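Local coordinates for putative cytoplasmic protein (Salmonella enterica subsp. enterica serovar Typhimurium, PDB 4J32), which probably acts as the type VI secretion effector Tae4, an NlpC/P60 papain-like amidase that cleaves peptidoglycan and is blocked by the immunity protein Tai4, at residues Ala34-Ile39 and Pro58-Tyr63; Tyr63-Asn66 and Pro71-Arg74; Ser76-Val81 and Phe88-Val93; His139-Leu142 and Ile147-Asp150. All coordinates share one frame; numbering follows the deposited sequence. Where two conformers were deposited one is given.

Interaction 1: residues Ala34-Ile39 and Pro58-Tyr63; sequences ADVGSI and PIRMSY
Val36 and Ile59 meet through one methyl each. CG1 of Val36 lies 3.9 Å from CG2 of Ile59. Val36 CG1 is anti to the backbone N (chi1 174°). In Ile59 it is CG2 that is anti to the N, because CG1 lies beside the N (chi1 -58°). In each residue the anti branch projects into the gap between helix 33-40 and helix 57-67. The side chains cross obliquely, and this one methyl pair is their close contact. The backbones stay well apart, with Val36 CA 8.0 Å from Arg60 CA.

The other methyl of Val36, CG2, faces Arg60. It comes within 4.4 Å of Arg60 NE, approaching the guanidinium obliquely. The Arg60 chain is extended as far as NE, so that its end, not its stem, comes near Val36 CG2. Its polar end is held by carbonyls of the loop before helix 33-40: NE donates to Val29 O and NH2 to His31 O. This tie adds polar anchoring to an otherwise apolar contact.

Within helix 57-67, Ser62 OG donates back to Pro58 O at 2.9 Å. Ser62 N also donates to Pro58 O, from the opposite face of the carbonyl plane. The same hydroxyl accepts from Ile90 N, so it joins the helix to strand 88-90. Ile59 also packs on Phe53 and Tyr89, while Asp35, Ser38 and Ile39 border a bound 2-ethoxyethanol. The arrangement is plain helix-helix packing in the helical part of a papain-like fold.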
loop_
_atom_site.group_PDB
_atom_site.type_symbol
_atom_site.label_atom_id
_atom_site.label_comp_id
_atom_site.label_asym_id
_atom_site.label_seq_id
_atom_site.Cartn_x
_atom_site.Cartn_y
_atom_site.Cartn_z
ATOM N N ALA A 34 5.503 22.174 -3.599
ATOM C CA ALA A 34 5.400 22.724 -2.239
ATOM C C ALA A 34 5.584 24.245 -2.259
ATOM O O ALA A 34 4.795 24.980 -1.659
ATOM C CB ALA A 34 6.398 22.073 -1.257
ATOM N N ASP A 35 6.607 24.711 -2.974
ATOM C CA ASP A 35 6.890 26.142 -3.042
ATOM C C ASP A 35 5.780 26.908 -3.784
ATOM O O ASP A 35 5.409 28.013 -3.380
ATOM C CB ASP A 35 8.274 26.406 -3.652
ATOM C CG ASP A 35 9.423 26.113 -2.680
ATOM O OD1 ASP A 35 9.201 25.925 -1.461
ATOM O OD2 ASP A 35 10.577 26.076 -3.137
ATOM N N VAL A 36 5.259 26.321 -4.859
ATOM C CA VAL A 36 4.125 26.876 -5.609
ATOM C C VAL A 36 2.928 27.101 -4.682
ATOM O O VAL A 36 2.273 28.150 -4.743
ATOM C CB VAL A 36 3.735 25.953 -6.787
ATOM C CG1 VAL A 36 2.448 26.441 -7.487
ATOM C CG2 VAL A 36 4.885 25.892 -7.797
ATOM N N GLY A 37 2.672 26.127 -3.813
ATOM C CA GLY A 37 1.602 26.235 -2.817
ATOM C C GLY A 37 1.818 27.417 -1.887
ATOM O O GLY A 37 0.879 28.145 -1.594
ATOM N N SER A 38 3.060 27.620 -1.436
ATOM C CA SER A 38 3.387 28.729 -0.544
ATOM C C SER A 38 3.188 30.069 -1.234
ATOM O O SER A 38 2.705 31.032 -0.628
ATOM C CB SER A 38 4.832 28.646 -0.057
ATOM O OG SER A 38 5.018 27.524 0.777
ATOM N N ILE A 39 3.586 30.118 -2.499
ATOM C CA ILE A 39 3.538 31.321 -3.308
ATOM C C ILE A 39 2.096 31.748 -3.580
ATOM O O ILE A 39 1.760 32.942 -3.447
ATOM C CB ILE A 39 4.332 31.108 -4.632
ATOM C CG1 ILE A 39 5.842 31.017 -4.325
ATOM C CG2 ILE A 39 4.038 32.221 -5.682
ATOM C CD1 ILE A 39 6.639 30.394 -5.488
ATOM N N PRO A 58 -0.491 22.324 -14.458
ATOM C CA PRO A 58 -1.631 23.188 -14.773
ATOM C C PRO A 58 -1.785 24.395 -13.850
ATOM O O PRO A 58 -2.368 25.415 -14.246
ATOM C CB PRO A 58 -2.843 22.244 -14.652
ATOM C CG PRO A 58 -2.404 21.186 -13.692
ATOM C CD PRO A 58 -0.923 20.994 -13.975
ATOM N N ILE A 59 -1.249 24.276 -12.637
ATOM C CA ILE A 59 -1.314 25.372 -11.681
ATOM C C ILE A 59 -0.381 26.489 -12.144
ATOM O O ILE A 59 -0.727 27.675 -12.047
ATOM C CB ILE A 59 -0.973 24.884 -10.256
ATOM C CG1 ILE A 59 -1.953 23.760 -9.842
ATOM C CG2 ILE A 59 -1.024 26.085 -9.231
ATOM C CD1 ILE A 59 -1.615 23.014 -8.511
ATOM N N ARG A 60 0.795 26.125 -12.665
ATOM C CA ARG A 60 1.686 27.175 -13.181
ATOM C C ARG A 60 1.070 27.896 -14.389
ATOM O O ARG A 60 1.148 29.120 -14.485
ATOM C CB ARG A 60 3.066 26.639 -13.546
ATOM C CG ARG A 60 3.856 25.954 -12.407
ATOM C CD ARG A 60 5.254 25.582 -12.915
ATOM N NE ARG A 60 6.025 24.874 -11.894
ATOM C CZ ARG A 60 6.320 23.580 -11.945
ATOM N NH1 ARG A 60 5.931 22.819 -12.980
ATOM N NH2 ARG A 60 7.001 23.032 -10.953
ATOM N N MET A 61 0.465 27.143 -15.300
ATOM C CA MET A 61 -0.207 27.736 -16.460
ATOM C C MET A 61 -1.378 28.631 -16.028
ATOM O O MET A 61 -1.600 29.707 -16.592
ATOM C CB MET A 61 -0.643 26.641 -17.435
ATOM C CG MET A 61 0.513 26.080 -18.281
ATOM S SD MET A 61 1.428 27.348 -19.190
ATOM C CE MET A 61 0.121 28.041 -20.222
ATOM N N SER A 62 -2.115 28.195 -15.005
ATOM C CA SER A 62 -3.181 29.035 -14.452
ATOM C C SER A 62 -2.628 30.361 -13.901
ATOM O O SER A 62 -3.196 31.436 -14.125
ATOM C CB SER A 62 -3.942 28.285 -13.351
ATOM O OG SER A 62 -4.612 27.156 -13.893
ATOM N N TYR A 63 -1.524 30.270 -13.169
ATOM C CA TYR A 63 -0.862 31.466 -12.656
ATOM C C TYR A 63 -0.512 32.433 -13.807
ATOM O O TYR A 63 -0.794 33.628 -13.719
ATOM C CB TYR A 63 0.384 31.070 -11.855
ATOM C CG TYR A 63 1.120 32.237 -11.219
ATOM C CD1 TYR A 63 0.823 32.640 -9.915
ATOM C CD2 TYR A 63 2.140 32.907 -11.911
ATOM C CE1 TYR A 63 1.513 33.694 -9.319
ATOM C CE2 TYR A 63 2.839 33.977 -11.325
ATOM C CZ TYR A 63 2.516 34.363 -10.037
ATOM O OH TYR A 63 3.192 35.398 -9.416
#

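Interaction 2: residues Tyr63-Asn66 and Pro71-Arg74; sequences YVLN and PIAR
Asn66 and Ile72 join the end of helix 57-67 to the loop that follows it. The contact ties the C-terminal part of this helix to the loop leading to strand 80-82, with an asparagine side chain bonded to the loop backbone.

The polar part rests on the Asn66 amide. Its CG stands beside the backbone N, chi1 -71°, and this swings the amide toward the loop. Ile72 N donates to Asn66 OD1 at 3.2 Å. The bond is moderately bent, with 149° at the hydrogen, and the donor is tilted somewhat from the plane of the amide carbonyl. ND2, the other end of the amide, donates to Phe88 O on the neighbouring strand. The amide is therefore gripped at both ends, which should fix its rotation and make it a bridge between helix, loop and hairpin.

Close packing surrounds this bond. Asn66 OD1 is also 3.2 Å from Pro71 CA. Leu65 O comes to 3.5 Å from Pro71 N, a nitrogen that has no hydrogen to donate. Pro71 also borders a bound 2-ethoxyethanol, together with Asn15, Phe70, Thr103 and Met104.

The apolar part is small. CD1 of Leu65 lies 4.1 Å from CG1 of Ile72, and it is almost as near to Ile72 CD1. Both side chains also touch Tyr99 of helix 93-103, which extends this apolar cluster.

A water completes the polar link. It donates to Asn66 OD1 at 2.9 Å and to Ile72 O at 2.6 Å.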
loop_
_atom_site.group_PDB
_atom_site.type_symbol
_atom_site.label_atom_id
_atom_site.label_comp_id
_atom_site.label_asym_id
_atom_site.label_seq_id
_atom_site.Cartn_x
_atom_site.Cartn_y
_atom_site.Cartn_z
ATOM N N TYR A 63 -1.524 30.270 -13.169
ATOM C CA TYR A 63 -0.862 31.466 -12.656
ATOM C C TYR A 63 -0.512 32.433 -13.807
ATOM O O TYR A 63 -0.794 33.628 -13.719
ATOM C CB TYR A 63 0.384 31.070 -11.855
ATOM C CG TYR A 63 1.120 32.237 -11.219
ATOM C CD1 TYR A 63 0.823 32.640 -9.915
ATOM C CD2 TYR A 63 2.140 32.907 -11.911
ATOM C CE1 TYR A 63 1.513 33.694 -9.319
ATOM C CE2 TYR A 63 2.839 33.977 -11.325
ATOM C CZ TYR A 63 2.516 34.363 -10.037
ATOM O OH TYR A 63 3.192 35.398 -9.416
ATOM N N VAL A 64 0.083 31.912 -14.879
ATOM C CA VAL A 64 0.404 32.720 -16.071
ATOM C C VAL A 64 -0.828 33.471 -16.589
ATOM O O VAL A 64 -0.793 34.688 -16.818
ATOM C CB VAL A 64 1.009 31.825 -17.198
ATOM C CG1 VAL A 64 1.041 32.570 -18.573
ATOM C CG2 VAL A 64 2.399 31.306 -16.788
ATOM N N LEU A 65 -1.920 32.746 -16.785
ATOM C CA LEU A 65 -3.140 33.373 -17.313
ATOM C C LEU A 65 -3.684 34.433 -16.341
ATOM O O LEU A 65 -4.032 35.562 -16.738
ATOM C CB LEU A 65 -4.199 32.303 -17.597
ATOM C CG LEU A 65 -3.775 31.289 -18.685
ATOM C CD1 LEU A 65 -4.685 30.073 -18.629
ATOM C CD2 LEU A 65 -3.811 31.939 -20.070
ATOM N N ASN A 66 -3.736 34.080 -15.066
ATOM C CA ASN A 66 -4.224 35.018 -14.049
ATOM C C ASN A 66 -3.355 36.246 -13.959
ATOM O O ASN A 66 -3.868 37.350 -13.796
ATOM C CB ASN A 66 -4.358 34.345 -12.680
ATOM C CG ASN A 66 -5.505 33.360 -12.643
ATOM O OD1 ASN A 66 -6.521 33.567 -13.296
ATOM N ND2 ASN A 66 -5.341 32.276 -11.897
ATOM N N PRO A 71 -7.521 36.066 -16.882
ATOM C CA PRO A 71 -7.830 35.169 -15.770
ATOM C C PRO A 71 -8.839 34.101 -16.172
ATOM O O PRO A 71 -9.711 34.326 -17.032
ATOM C CB PRO A 71 -8.420 36.101 -14.709
ATOM C CG PRO A 71 -9.006 37.236 -15.513
ATOM C CD PRO A 71 -8.050 37.424 -16.650
ATOM N N ILE A 72 -8.683 32.938 -15.559
ATOM C CA ILE A 72 -9.636 31.836 -15.688
ATOM C C ILE A 72 -10.943 32.221 -15.002
ATOM O O ILE A 72 -10.961 32.550 -13.805
ATOM C CB ILE A 72 -9.032 30.542 -15.080
ATOM C CG1 ILE A 72 -7.811 30.104 -15.921
ATOM C CG2 ILE A 72 -10.075 29.408 -15.000
ATOM C CD1 ILE A 72 -6.925 29.061 -15.227
ATOM N N ALA A 73 -12.034 32.193 -15.759
ATOM C CA ALA A 73 -13.333 32.625 -15.236
ATOM C C ALA A 73 -13.802 31.651 -14.160
ATOM O O ALA A 73 -13.551 30.445 -14.266
ATOM C CB ALA A 73 -14.360 32.717 -16.359
ATOM N N ARG A 74 -14.475 32.176 -13.138
ATOM C CA ARG A 74 -15.034 31.347 -12.067
ATOM C C ARG A 74 -15.897 30.211 -12.635
ATOM O O ARG A 74 -15.814 29.056 -12.190
ATOM C CB ARG A 74 -15.873 32.202 -11.118
ATOM C CG ARG A 74 -16.390 31.432 -9.915
ATOM C CD ARG A 74 -17.612 32.082 -9.290
ATOM N NE ARG A 74 -18.799 32.026 -10.148
ATOM C CZ ARG A 74 -19.606 30.973 -10.262
ATOM N NH1 ARG A 74 -19.363 29.855 -9.593
ATOM N NH2 ARG A 74 -20.656 31.036 -11.061
HETATM O O HOH W 1 -9.181 33.471 -12.185
#

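Interaction 3: residues Ser76-Val81 and Phe88-Val93; sequences SPYAKV and FYIYRV
Tyr91 has CG between its backbone N and carbonyl carbon, chi1 57°, and this turns its ring back against Ala79. Ala79 CB lies 3.3 Å from Tyr91 OH. Lys80 begins in the same way, chi1 65°, and then bends twice near its end. Its CD passes 3.5 Å from Phe88 CB before the chain curls back to the loop that precedes its strand.

The contact is the antiparallel beta hairpin of strands 80-82 and 88-90. Val81 and Tyr89 form its hydrogen-bonded pair. Val81 N donates to Tyr89 O at 3.0 Å, and Tyr89 N donates to Val81 O at 2.9 Å. Val81 O also lies at the edge of the Tyr89 ring, near its plane.

Val81 CG1 meets the Tyr91 ring, with the two side chains roughly at right angles. Away from that ring, Ile90 CD1 packs on Tyr78 CB. The curled Lys80 amine donates to Ser76 O at 2.7 Å and to Tyr78 O, in the plane of each carbonyl. It also donates to Arg74 O. Three carbonyls thus hold the amine and tie down the inverse gamma turn centred on Pro77.

Strand residue Val81 and the residues after strand 88-90 take part in the interface with the immunity protein. Arg92, at the N-cap position of helix 93-103, donates from NE and NH1 to Leu44 O and Gln49 O of that chain. Val81 and Tyr91 pack on its Val51.

Where the two segments diverge, one water bridges them. It donates to Ala79 O at 2.7 Å and accepts from Arg92 N at 2.9 Å.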
loop_
_atom_site.group_PDB
_atom_site.type_symbol
_atom_site.label_atom_id
_atom_site.label_comp_id
_atom_site.label_asym_id
_atom_site.label_seq_id
_atom_site.Cartn_x
_atom_site.Cartn_y
_atom_site.Cartn_z
ATOM N N SER A 76 -15.888 28.803 -15.670
ATOM C CA SER A 76 -15.269 27.924 -16.664
ATOM C C SER A 76 -15.564 26.463 -16.282
ATOM O O SER A 76 -15.445 26.107 -15.105
ATOM C CB SER A 76 -13.749 28.141 -16.654
ATOM O OG SER A 76 -13.201 27.693 -17.876
ATOM N N PRO A 77 -15.966 25.626 -17.254
ATOM C CA PRO A 77 -16.388 24.250 -16.956
ATOM C C PRO A 77 -15.222 23.283 -16.689
ATOM O O PRO A 77 -15.153 22.223 -17.317
ATOM C CB PRO A 77 -17.151 23.840 -18.228
ATOM C CG PRO A 77 -16.470 24.610 -19.324
ATOM C CD PRO A 77 -16.089 25.937 -18.696
ATOM N N TYR A 78 -14.333 23.657 -15.766
ATOM C CA TYR A 78 -13.144 22.875 -15.398
ATOM C C TYR A 78 -12.939 22.953 -13.887
ATOM O O TYR A 78 -13.178 23.999 -13.279
ATOM C CB TYR A 78 -11.894 23.432 -16.100
ATOM C CG TYR A 78 -12.091 23.489 -17.600
ATOM C CD1 TYR A 78 -12.084 22.321 -18.367
ATOM C CD2 TYR A 78 -12.359 24.702 -18.231
ATOM C CE1 TYR A 78 -12.310 22.366 -19.751
ATOM C CE2 TYR A 78 -12.581 24.761 -19.611
ATOM C CZ TYR A 78 -12.549 23.590 -20.352
ATOM O OH TYR A 78 -12.787 23.634 -21.698
ATOM N N ALA A 79 -12.490 21.850 -13.289
ATOM C CA ALA A 79 -12.220 21.834 -11.861
ATOM C C ALA A 79 -11.117 22.850 -11.525
ATOM O O ALA A 79 -10.089 22.910 -12.198
ATOM C CB ALA A 79 -11.833 20.414 -11.405
ATOM N N LYS A 80 -11.338 23.672 -10.500
ATOM C CA LYS A 80 -10.360 24.699 -10.146
ATOM C C LYS A 80 -10.516 25.049 -8.672
ATOM O O LYS A 80 -11.565 24.795 -8.080
ATOM C CB LYS A 80 -10.573 25.963 -10.995
ATOM C CG LYS A 80 -11.911 26.665 -10.725
ATOM C CD LYS A 80 -12.252 27.729 -11.798
ATOM C CE LYS A 80 -12.921 27.134 -13.028
ATOM N NZ LYS A 80 -14.310 26.653 -12.722
ATOM N N VAL A 81 -9.448 25.591 -8.098
ATOM C CA VAL A 81 -9.491 26.077 -6.719
ATOM C C VAL A 81 -8.924 27.483 -6.675
ATOM O O VAL A 81 -8.078 27.856 -7.498
ATOM C CB VAL A 81 -8.726 25.162 -5.725
ATOM C CG1 VAL A 81 -9.317 23.752 -5.692
ATOM C CG2 VAL A 81 -7.259 25.067 -6.088
ATOM N N PHE A 88 -8.521 31.919 -9.841
ATOM C CA PHE A 88 -8.790 30.475 -9.929
ATOM C C PHE A 88 -7.741 29.711 -10.695
ATOM O O PHE A 88 -7.209 30.202 -11.701
ATOM C CB PHE A 88 -10.183 30.231 -10.513
ATOM C CG PHE A 88 -11.258 30.996 -9.796
ATOM C CD1 PHE A 88 -11.773 30.533 -8.584
ATOM C CD2 PHE A 88 -11.712 32.216 -10.300
ATOM C CE1 PHE A 88 -12.743 31.276 -7.888
ATOM C CE2 PHE A 88 -12.685 32.954 -9.625
ATOM C CZ PHE A 88 -13.196 32.485 -8.410
ATOM N N TYR A 89 -7.480 28.489 -10.216
ATOM C CA TYR A 89 -6.358 27.674 -10.669
ATOM C C TYR A 89 -6.831 26.282 -11.002
ATOM O O TYR A 89 -7.298 25.546 -10.122
ATOM C CB TYR A 89 -5.275 27.635 -9.569
ATOM C CG TYR A 89 -4.660 28.995 -9.339
ATOM C CD1 TYR A 89 -3.468 29.349 -9.965
ATOM C CD2 TYR A 89 -5.305 29.958 -8.537
ATOM C CE1 TYR A 89 -2.915 30.619 -9.799
ATOM C CE2 TYR A 89 -4.760 31.236 -8.364
ATOM C CZ TYR A 89 -3.560 31.547 -8.998
ATOM O OH TYR A 89 -3.019 32.788 -8.851
ATOM N N ILE A 90 -6.735 25.942 -12.289
ATOM C CA ILE A 90 -7.048 24.609 -12.798
ATOM C C ILE A 90 -5.947 23.635 -12.384
ATOM O O ILE A 90 -4.762 23.962 -12.467
ATOM C CB ILE A 90 -7.241 24.673 -14.343
ATOM C CG1 ILE A 90 -8.576 25.374 -14.674
ATOM C CG2 ILE A 90 -7.114 23.253 -15.007
ATOM C CD1 ILE A 90 -8.751 25.686 -16.208
ATOM N N TYR A 91 -6.332 22.444 -11.933
ATOM C CA TYR A 91 -5.356 21.528 -11.335
ATOM C C TYR A 91 -5.167 20.206 -12.086
ATOM O O TYR A 91 -4.350 19.364 -11.681
ATOM C CB TYR A 91 -5.639 21.318 -9.839
ATOM C CG TYR A 91 -7.031 20.787 -9.499
ATOM C CD1 TYR A 91 -7.297 19.426 -9.532
ATOM C CD2 TYR A 91 -8.070 21.655 -9.135
ATOM C CE1 TYR A 91 -8.563 18.916 -9.196
ATOM C CE2 TYR A 91 -9.334 21.159 -8.785
ATOM C CZ TYR A 91 -9.564 19.786 -8.800
ATOM O OH TYR A 91 -10.798 19.262 -8.494
ATOM N N ARG A 92 -5.927 20.023 -13.163
ATOM C CA ARG A 92 -5.763 18.868 -14.053
ATOM C C ARG A 92 -5.163 19.289 -15.394
ATOM O O ARG A 92 -5.606 20.266 -16.019
ATOM C CB ARG A 92 -7.098 18.151 -14.286
ATOM C CG ARG A 92 -7.651 17.514 -13.015
ATOM C CD ARG A 92 -8.999 16.795 -13.269
ATOM N NE ARG A 92 -9.298 15.932 -12.126
ATOM C CZ ARG A 92 -10.364 16.027 -11.326
ATOM N NH1 ARG A 92 -11.315 16.937 -11.561
ATOM N NH2 ARG A 92 -10.498 15.181 -10.302
ATOM N N VAL A 93 -4.172 18.522 -15.836
ATOM C CA VAL A 93 -3.539 18.726 -17.136
ATOM C C VAL A 93 -4.559 18.669 -18.266
ATOM O O VAL A 93 -4.597 19.568 -19.110
ATOM C CB VAL A 93 -2.411 17.699 -17.385
ATOM C CG1 VAL A 93 -1.847 17.875 -18.833
ATOM C CG2 VAL A 93 -1.293 17.930 -16.337
HETATM O O HOH W 2 -8.735 20.861 -13.309
#

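Interaction 4: residues His139-Leu142 and Ile147-Asp150; sequences HVTL and ICSD
His139 and Asp150 meet ring edge to carboxylate. His139 NE2 donates to Asp150 OD2 at 2.8 Å, and the bond is nearly straight at 171°. OD2 uses its syn lone pair, and it lies in the plane of the imidazole. Ring and carboxylate are themselves nearly coplanar.

Asp150 CG lies between its backbone N and carbonyl carbon, chi1 56°, which carries the carboxylate across to the strand. Its second oxygen is also engaged: Thr141 OG1 donates a weak bond to OD1 at 2.9 Å. Thr141 CG2 rests 3.7 Å from Cys148 SG. The disulfide of Cys148 with Cys152, known for this protein, is not formed here.

Further along, Ser149 fastens the loop to the strand. Its N donates to Leu142 O at 2.9 Å, while its OG accepts from Leu142 N at 3.2 Å. Beyond this, strand 138-143 pairs with strand 124-131: His139 bonds to Val128 and Thr141 to Ile126 through their backbones. Trp23 and Phe26 of helix 19-28 pack on Ser149. His139 also packs on Ser72 of the immunity protein chain.

The straight in-plane bond should hold the imidazole in this rotation, and the weak Thr141 bond may add to the hold on the carboxylate. A histidine oriented by a polar side chain is consistent with the His and third polar residue of papain-like cysteine peptidases, where the orienting residue is Asn in papain itself.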
loop_
_atom_site.group_PDB
_atom_site.type_symbol
_atom_site.label_atom_id
_atom_site.label_comp_id
_atom_site.label_asym_id
_atom_site.label_seq_id
_atom_site.Cartn_x
_atom_site.Cartn_y
_atom_site.Cartn_z
ATOM N N HIS A 139 1.486 17.412 -21.417
ATOM C CA HIS A 139 2.107 18.487 -20.643
ATOM C C HIS A 139 1.754 19.797 -21.344
ATOM O O HIS A 139 1.526 19.806 -22.564
ATOM C CB HIS A 139 3.633 18.310 -20.605
ATOM C CG HIS A 139 4.293 19.064 -19.490
ATOM N ND1 HIS A 139 4.135 18.725 -18.163
ATOM C CD2 HIS A 139 5.106 20.149 -19.509
ATOM C CE1 HIS A 139 4.827 19.565 -17.410
ATOM N NE2 HIS A 139 5.419 20.444 -18.205
ATOM N N VAL A 140 1.678 20.869 -20.563
ATOM C CA VAL A 140 1.402 22.222 -21.072
ATOM C C VAL A 140 2.422 23.143 -20.427
ATOM O O VAL A 140 2.585 23.124 -19.197
ATOM C CB VAL A 140 0.023 22.791 -20.625
ATOM C CG1 VAL A 140 -0.361 24.025 -21.488
ATOM C CG2 VAL A 140 -1.067 21.750 -20.631
ATOM N N THR A 141 3.112 23.939 -21.242
ATOM C CA THR A 141 4.133 24.856 -20.709
ATOM C C THR A 141 4.367 26.028 -21.684
ATOM O O THR A 141 3.645 26.159 -22.671
ATOM C CB THR A 141 5.460 24.109 -20.351
ATOM O OG1 THR A 141 6.314 24.959 -19.565
ATOM C CG2 THR A 141 6.173 23.626 -21.578
ATOM N N LEU A 142 5.349 26.878 -21.385
ATOM C CA LEU A 142 5.740 27.926 -22.321
ATOM C C LEU A 142 6.995 27.506 -23.057
ATOM O O LEU A 142 7.776 26.680 -22.570
ATOM C CB LEU A 142 5.988 29.262 -21.596
ATOM C CG LEU A 142 4.805 29.794 -20.778
ATOM C CD1 LEU A 142 5.228 31.105 -20.180
ATOM C CD2 LEU A 142 3.579 29.993 -21.652
ATOM N N ILE A 147 13.665 26.599 -25.792
ATOM C CA ILE A 147 13.562 25.784 -24.561
ATOM C C ILE A 147 12.190 26.010 -23.927
ATOM O O ILE A 147 11.549 27.036 -24.197
ATOM C CB ILE A 147 14.660 26.140 -23.487
ATOM C CG1 ILE A 147 14.523 27.608 -23.018
ATOM C CG2 ILE A 147 16.069 25.816 -23.993
ATOM C CD1 ILE A 147 15.251 27.961 -21.703
ATOM N N CYS A 148 11.747 25.072 -23.090
ATOM C CA CYS A 148 10.517 25.252 -22.317
ATOM C C CYS A 148 10.844 26.037 -21.055
ATOM O O CYS A 148 11.977 26.028 -20.594
ATOM C CB CYS A 148 9.905 23.920 -21.894
ATOM S SG CYS A 148 9.399 22.887 -23.299
ATOM N N SER A 149 9.827 26.678 -20.499
ATOM C CA SER A 149 9.984 27.494 -19.289
ATOM C C SER A 149 10.258 26.628 -18.053
ATOM O O SER A 149 10.807 27.117 -17.066
ATOM C CB SER A 149 8.738 28.341 -19.079
ATOM O OG SER A 149 7.556 27.557 -19.189
ATOM N N ASP A 150 9.862 25.352 -18.098
ATOM C CA ASP A 150 10.144 24.436 -16.986
ATOM C C ASP A 150 11.185 23.388 -17.334
ATOM O O ASP A 150 11.271 22.342 -16.675
ATOM C CB ASP A 150 8.851 23.783 -16.452
ATOM C CG ASP A 150 8.055 23.059 -17.534
ATOM O OD1 ASP A 150 8.391 23.149 -18.732
ATOM O OD2 ASP A 150 7.078 22.384 -17.160
#

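The four contacts follow one another along the chain, and interactions 1 and 2 share Tyr63. Both use helix 57-67, with centres about 12 Å apart. Interaction 3, the hairpin, lies against that helix, with its centre about 9 Å from that of interaction 2. The loop after helix 57-67 and the hairpin are bonded together. Interaction 4 belongs to the four-stranded sheet, with its centre about 14 Å from that of interaction 1 and 19 Å from that of interaction 3. Met61 of helix 57-67 packs on strand 138-143. The helix therefore stands between hairpin and sheet. A helix packed on an antiparallel sheet is consistent with the papain-like fold. The immunity protein touches interactions 3 and 4.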